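Local coordinates for nicotinamide riboside transporter PnuC (Neisseria mucosa ATCC 25996, PDB 4QTN), which probably carries nicotinamide riboside, a vitamin B3 precursor of NAD, across the bacterial inner membrane as a homotrimer, at residues A43-V55 with S207-N220. Residues are numbered along the deposited sequence; the frame is centred on the assembly and turned at random.
With NNR (Nicotinamide riboside), chain I.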
loop_
_atom_site.group_PDB
_atom_site.type_symbol
_atom_site.label_atom_id
_atom_site.label_comp_id
_atom_site.label_asym_id
_atom_site.label_seq_id
_atom_site.Cartn_x
_atom_site.Cartn_y
_atom_site.Cartn_z
ATOM N N ALA C 43 5.996 23.872 6.569
ATOM C CA ALA C 43 5.698 22.456 6.403
ATOM C C ALA C 43 6.546 21.817 5.299
ATOM O O ALA C 43 6.871 20.625 5.362
ATOM C CB ALA C 43 4.214 22.253 6.129
ATOM N N SER C 44 6.932 22.608 4.304
ATOM C CA SER C 44 7.787 22.083 3.253
ATOM C C SER C 44 9.236 21.889 3.682
ATOM O O SER C 44 9.849 20.900 3.313
ATOM C CB SER C 44 7.665 22.881 1.974
ATOM O OG SER C 44 6.655 22.312 1.171
ATOM N N VAL C 45 9.759 22.802 4.506
ATOM C CA VAL C 45 11.025 22.547 5.218
ATOM C C VAL C 45 10.848 21.338 6.145
ATOM O O VAL C 45 11.715 20.474 6.223
ATOM C CB VAL C 45 11.502 23.771 6.047
ATOM C CG1 VAL C 45 12.626 23.376 6.973
ATOM C CG2 VAL C 45 11.977 24.872 5.137
ATOM N N ALA C 46 9.702 21.274 6.820
ATOM C CA ALA C 46 9.429 20.197 7.758
ATOM C C ALA C 46 9.397 18.837 7.066
ATOM O O ALA C 46 9.702 17.829 7.681
ATOM C CB ALA C 46 8.132 20.451 8.524
ATOM N N ALA C 47 9.055 18.812 5.783
ATOM C CA ALA C 47 9.090 17.563 5.034
ATOM C C ALA C 47 10.497 17.217 4.589
ATOM O O ALA C 47 11.026 16.190 4.972
ATOM C CB ALA C 47 8.155 17.620 3.855
ATOM N N VAL C 48 11.119 18.108 3.824
ATOM C CA VAL C 48 12.505 17.904 3.360
ATOM C C VAL C 48 13.480 17.450 4.471
ATOM O O VAL C 48 14.164 16.433 4.319
ATOM C CB VAL C 48 13.058 19.140 2.627
ATOM C CG1 VAL C 48 14.559 19.013 2.406
ATOM C CG2 VAL C 48 12.347 19.303 1.308
ATOM N N THR C 49 13.557 18.214 5.564
ATOM C CA THR C 49 14.170 17.713 6.797
ATOM C C THR C 49 13.123 16.861 7.447
ATOM O O THR C 49 12.157 17.375 7.960
ATOM C CB THR C 49 14.574 18.854 7.780
ATOM O OG1 THR C 49 13.406 19.537 8.252
ATOM C CG2 THR C 49 15.502 19.858 7.109
ATOM N N GLY C 50 13.273 15.559 7.370
ATOM C CA GLY C 50 12.246 14.680 7.861
ATOM C C GLY C 50 12.135 13.517 6.957
ATOM O O GLY C 50 12.123 12.378 7.403
ATOM N N ILE C 51 12.086 13.794 5.664
ATOM C CA ILE C 51 12.325 12.757 4.671
ATOM C C ILE C 51 13.776 12.320 4.775
ATOM O O ILE C 51 14.061 11.130 4.862
ATOM C CB ILE C 51 11.982 13.222 3.244
ATOM C CG1 ILE C 51 10.482 13.088 3.004
ATOM C CG2 ILE C 51 12.718 12.384 2.221
ATOM C CD1 ILE C 51 9.942 14.015 1.936
ATOM N N LEU C 52 14.684 13.291 4.857
ATOM C CA LEU C 52 16.071 12.991 5.154
ATOM C C LEU C 52 16.259 12.293 6.514
ATOM O O LEU C 52 17.037 11.340 6.611
ATOM C CB LEU C 52 16.962 14.232 5.025
ATOM C CG LEU C 52 17.399 14.477 3.576
ATOM C CD1 LEU C 52 16.644 15.648 2.981
ATOM C CD2 LEU C 52 18.901 14.678 3.451
ATOM N N CYS C 53 15.525 12.732 7.548
ATOM C CA CYS C 53 15.656 12.084 8.856
ATOM C C CYS C 53 15.425 10.586 8.737
ATOM O O CYS C 53 16.328 9.797 8.994
ATOM C CB CYS C 53 14.727 12.680 9.896
ATOM S SG CYS C 53 14.884 11.889 11.533
ATOM N N VAL C 54 14.236 10.198 8.302
ATOM C CA VAL C 54 13.869 8.781 8.268
ATOM C C VAL C 54 14.633 7.941 7.232
ATOM O O VAL C 54 14.910 6.770 7.464
ATOM C CB VAL C 54 12.365 8.581 8.090
ATOM C CG1 VAL C 54 11.613 9.240 9.250
ATOM C CG2 VAL C 54 11.920 9.130 6.739
ATOM N N VAL C 55 14.989 8.529 6.105
ATOM C CA VAL C 55 15.794 7.790 5.135
ATOM C C VAL C 55 17.160 7.444 5.753
ATOM O O VAL C 55 17.653 6.329 5.604
ATOM C CB VAL C 55 15.907 8.545 3.778
ATOM C CG1 VAL C 55 17.151 8.135 2.997
ATOM C CG2 VAL C 55 14.649 8.319 2.951
ATOM N N SER C 207 -2.395 20.082 5.343
ATOM C CA SER C 207 -1.221 20.548 4.621
ATOM C C SER C 207 -0.626 19.462 3.749
ATOM O O SER C 207 -0.268 18.392 4.224
ATOM C CB SER C 207 -0.167 21.153 5.569
ATOM O OG SER C 207 0.716 20.171 6.074
ATOM N N LEU C 208 -0.516 19.750 2.460
ATOM C CA LEU C 208 -0.031 18.765 1.509
ATOM C C LEU C 208 1.423 18.330 1.719
ATOM O O LEU C 208 1.718 17.150 1.594
ATOM C CB LEU C 208 -0.251 19.212 0.075
ATOM C CG LEU C 208 -0.700 18.057 -0.810
ATOM C CD1 LEU C 208 -2.198 17.802 -0.631
ATOM C CD2 LEU C 208 -0.360 18.321 -2.268
ATOM N N PRO C 209 2.334 19.276 2.063
ATOM C CA PRO C 209 3.713 18.820 2.220
ATOM C C PRO C 209 3.858 17.710 3.274
ATOM O O PRO C 209 4.677 16.802 3.105
ATOM C CB PRO C 209 4.459 20.082 2.662
ATOM C CG PRO C 209 3.620 21.212 2.186
ATOM C CD PRO C 209 2.206 20.731 2.281
ATOM N N LEU C 210 3.053 17.764 4.333
ATOM C CA LEU C 210 3.206 16.804 5.427
ATOM C C LEU C 210 2.360 15.534 5.266
ATOM O O LEU C 210 2.799 14.445 5.647
ATOM C CB LEU C 210 2.977 17.468 6.789
ATOM C CG LEU C 210 3.950 18.595 7.165
ATOM C CD1 LEU C 210 3.800 18.982 8.626
ATOM C CD2 LEU C 210 5.392 18.211 6.859
ATOM N N LEU C 211 1.162 15.669 4.695
ATOM C CA LEU C 211 0.392 14.501 4.289
ATOM C C LEU C 211 1.177 13.714 3.256
ATOM O O LEU C 211 1.243 12.487 3.326
ATOM C CB LEU C 211 -0.974 14.901 3.728
ATOM C CG LEU C 211 -1.824 13.790 3.085
ATOM C CD1 LEU C 211 -1.887 12.527 3.949
ATOM C CD2 LEU C 211 -3.217 14.306 2.787
ATOM N N LEU C 212 1.788 14.418 2.300
ATOM C CA LEU C 212 2.642 13.751 1.324
ATOM C C LEU C 212 3.862 13.154 1.988
ATOM O O LEU C 212 4.272 12.041 1.658
ATOM C CB LEU C 212 3.055 14.688 0.188
ATOM C CG LEU C 212 2.447 14.366 -1.185
ATOM C CD1 LEU C 212 3.253 15.036 -2.273
ATOM C CD2 LEU C 212 2.369 12.871 -1.453
HETATM N N MSE C 213 4.424 13.882 2.949
HETATM C CA MSE C 213 5.558 13.385 3.700
HETATM C C MSE C 213 5.268 12.026 4.310
HETATM O O MSE C 213 6.078 11.110 4.184
HETATM C CB MSE C 213 5.956 14.356 4.780
HETATM C CG MSE C 213 7.107 13.747 5.542
HETATM SE SE MSE C 213 7.532 14.896 7.050
HETATM C CE MSE C 213 5.972 14.449 8.157
ATOM N N TYR C 214 4.112 11.877 4.964
ATOM C CA TYR C 214 3.763 10.597 5.592
ATOM C C TYR C 214 3.525 9.452 4.633
ATOM O O TYR C 214 3.660 8.297 5.022
ATOM C CB TYR C 214 2.610 10.736 6.584
ATOM C CG TYR C 214 3.107 11.083 7.928
ATOM C CD1 TYR C 214 3.519 10.096 8.805
ATOM C CD2 TYR C 214 3.297 12.407 8.290
ATOM C CE1 TYR C 214 4.063 10.415 10.033
ATOM C CE2 TYR C 214 3.830 12.744 9.520
ATOM C CZ TYR C 214 4.220 11.745 10.387
ATOM O OH TYR C 214 4.760 12.068 11.612
ATOM N N VAL C 215 3.195 9.752 3.377
ATOM C CA VAL C 215 3.166 8.700 2.367
ATOM C C VAL C 215 4.586 8.243 2.048
ATOM O O VAL C 215 4.855 7.051 2.004
ATOM C CB VAL C 215 2.398 9.105 1.096
ATOM C CG1 VAL C 215 2.462 8.002 0.037
ATOM C CG2 VAL C 215 0.959 9.395 1.447
HETATM N N MSE C 216 5.508 9.194 1.902
HETATM C CA MSE C 216 6.915 8.856 1.628
HETATM C C MSE C 216 7.516 8.146 2.816
HETATM O O MSE C 216 8.336 7.247 2.656
HETATM C CB MSE C 216 7.706 10.098 1.263
HETATM C CG MSE C 216 6.962 10.885 0.190
HETATM SE SE MSE C 216 7.897 12.588 -0.175
HETATM C CE MSE C 216 6.921 13.093 -1.807
ATOM N N TYR C 217 7.091 8.532 4.015
ATOM C CA TYR C 217 7.461 7.820 5.234
ATOM C C TYR C 217 7.092 6.343 5.182
ATOM O O TYR C 217 7.882 5.500 5.589
ATOM C CB TYR C 217 6.802 8.456 6.456
ATOM C CG TYR C 217 7.599 9.565 7.063
ATOM C CD1 TYR C 217 8.615 10.195 6.336
ATOM C CD2 TYR C 217 7.325 10.025 8.364
ATOM C CE1 TYR C 217 9.348 11.236 6.886
ATOM C CE2 TYR C 217 8.052 11.073 8.925
ATOM C CZ TYR C 217 9.067 11.674 8.179
ATOM O OH TYR C 217 9.802 12.706 8.718
ATOM N N LEU C 218 5.879 6.045 4.711
ATOM C CA LEU C 218 5.362 4.683 4.681
ATOM C C LEU C 218 6.211 3.800 3.770
ATOM O O LEU C 218 6.608 2.683 4.152
ATOM C CB LEU C 218 3.898 4.678 4.208
ATOM C CG LEU C 218 2.902 3.514 4.469
ATOM C CD1 LEU C 218 2.059 3.286 3.219
ATOM C CD2 LEU C 218 3.517 2.188 4.959
ATOM N N CYS C 219 6.493 4.293 2.572
ATOM C CA CYS C 219 7.368 3.579 1.666
ATOM C C CYS C 219 8.692 3.268 2.355
ATOM O O CYS C 219 9.061 2.092 2.525
ATOM C CB CYS C 219 7.611 4.394 0.414
ATOM S SG CYS C 219 6.110 4.767 -0.500
ATOM N N ASN C 220 9.382 4.325 2.786
ATOM C CA ASN C 220 10.685 4.208 3.424
ATOM C C ASN C 220 10.677 3.272 4.631
ATOM O O ASN C 220 11.647 2.557 4.870
ATOM C CB ASN C 220 11.193 5.596 3.808
ATOM C CG ASN C 220 12.336 5.554 4.813
ATOM O OD1 ASN C 220 13.507 5.329 4.442
ATOM N ND2 ASN C 220 12.008 5.798 6.112
HETATM O O2R NNR I . 13.961 9.966 14.475
HETATM C C2R NNR I . 12.575 10.009 13.823
HETATM C C3R NNR I . 11.868 11.321 14.185
HETATM O O3R NNR I . 12.322 11.759 15.387
HETATM C C4R NNR I . 10.403 10.960 14.310
HETATM C C5R NNR I . 9.602 11.208 12.965
HETATM O O5R NNR I . 8.321 10.498 13.046
HETATM O O4R NNR I . 10.384 9.697 14.631
HETATM C C1R NNR I . 11.807 9.054 14.253
HETATM N N1 NNR I . 11.624 7.995 13.241
HETATM C C2 NNR I . 10.432 7.893 12.510
HETATM C C6 NNR I . 12.637 7.096 13.002
HETATM C C5 NNR I . 12.466 6.090 12.020
HETATM C C4 NNR I . 11.285 5.987 11.318
HETATM C C3 NNR I . 10.278 6.879 11.538
HETATM C C7 NNR I . 9.008 6.758 10.713
HETATM O O7 NNR I . 7.973 7.196 11.119
HETATM N N7 NNR I . 9.059 6.123 9.424
#
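Tyr217 reaches across from helix 208-234 to the kink of helix 41-59, where its hydroxyl donates a hydrogen bond to the carbonyl of Gly50 (OH to O, 2.7 Å). Its CB points along the flank of the contact rather than at it, and chi1 of -88°, with CG on the side of the backbone N, carries the ring across to the partner helix. CD1 then passes Val54 CG2, CE1 touches both that methyl and Gly50 O, and CZ meets Val54 CG1, while Tyr217 CD2, on the other rim, is 4.0 Å from the nicotinamide riboside amide oxygen O7. OH ends above the carbonyl plane of Gly50, at a C=O...O angle of only 94°; Val54 N approaches the same oxygen from the opposite face, so two donors grip it. The ring is sandwiched: Val54 CG1 makes a CH-pi contact 3.9 Å from the centroid of the Tyr217 ring. Met213 CG lies against the other face. That same Val54 CG1 continues to the ligand, 3.5 Å from its C3, so valine and tyrosine together wall the vitamin pocket.

Toward the cytoplasmic end, Asn220 ND2 gives a weak hydrogen bond to Val54 O, while OD1 lies beside Val55 CG2. Toward the periplasm, small residues line the close approach of the helices. Leu210 CD2 nestles against Ala43, Ala46 and Ala47, Pro209 sets CG and CB against Ser44 OG (CG to OG, 3.4 Å), and Met213, a selenomethionine bent at chi3, lays its SE over Ala47 CA at 3.7 Å. The segment axes run nearly parallel, 19° apart and 8.3 Å at closest approach. Helix 17-34 flanks the pair through Gln30, which touches both Ala47 and Pro209; helix 64-80 packs on Leu210 through Tyr75, and helix 181-198 brings ligand-binding Asn189 against Tyr217.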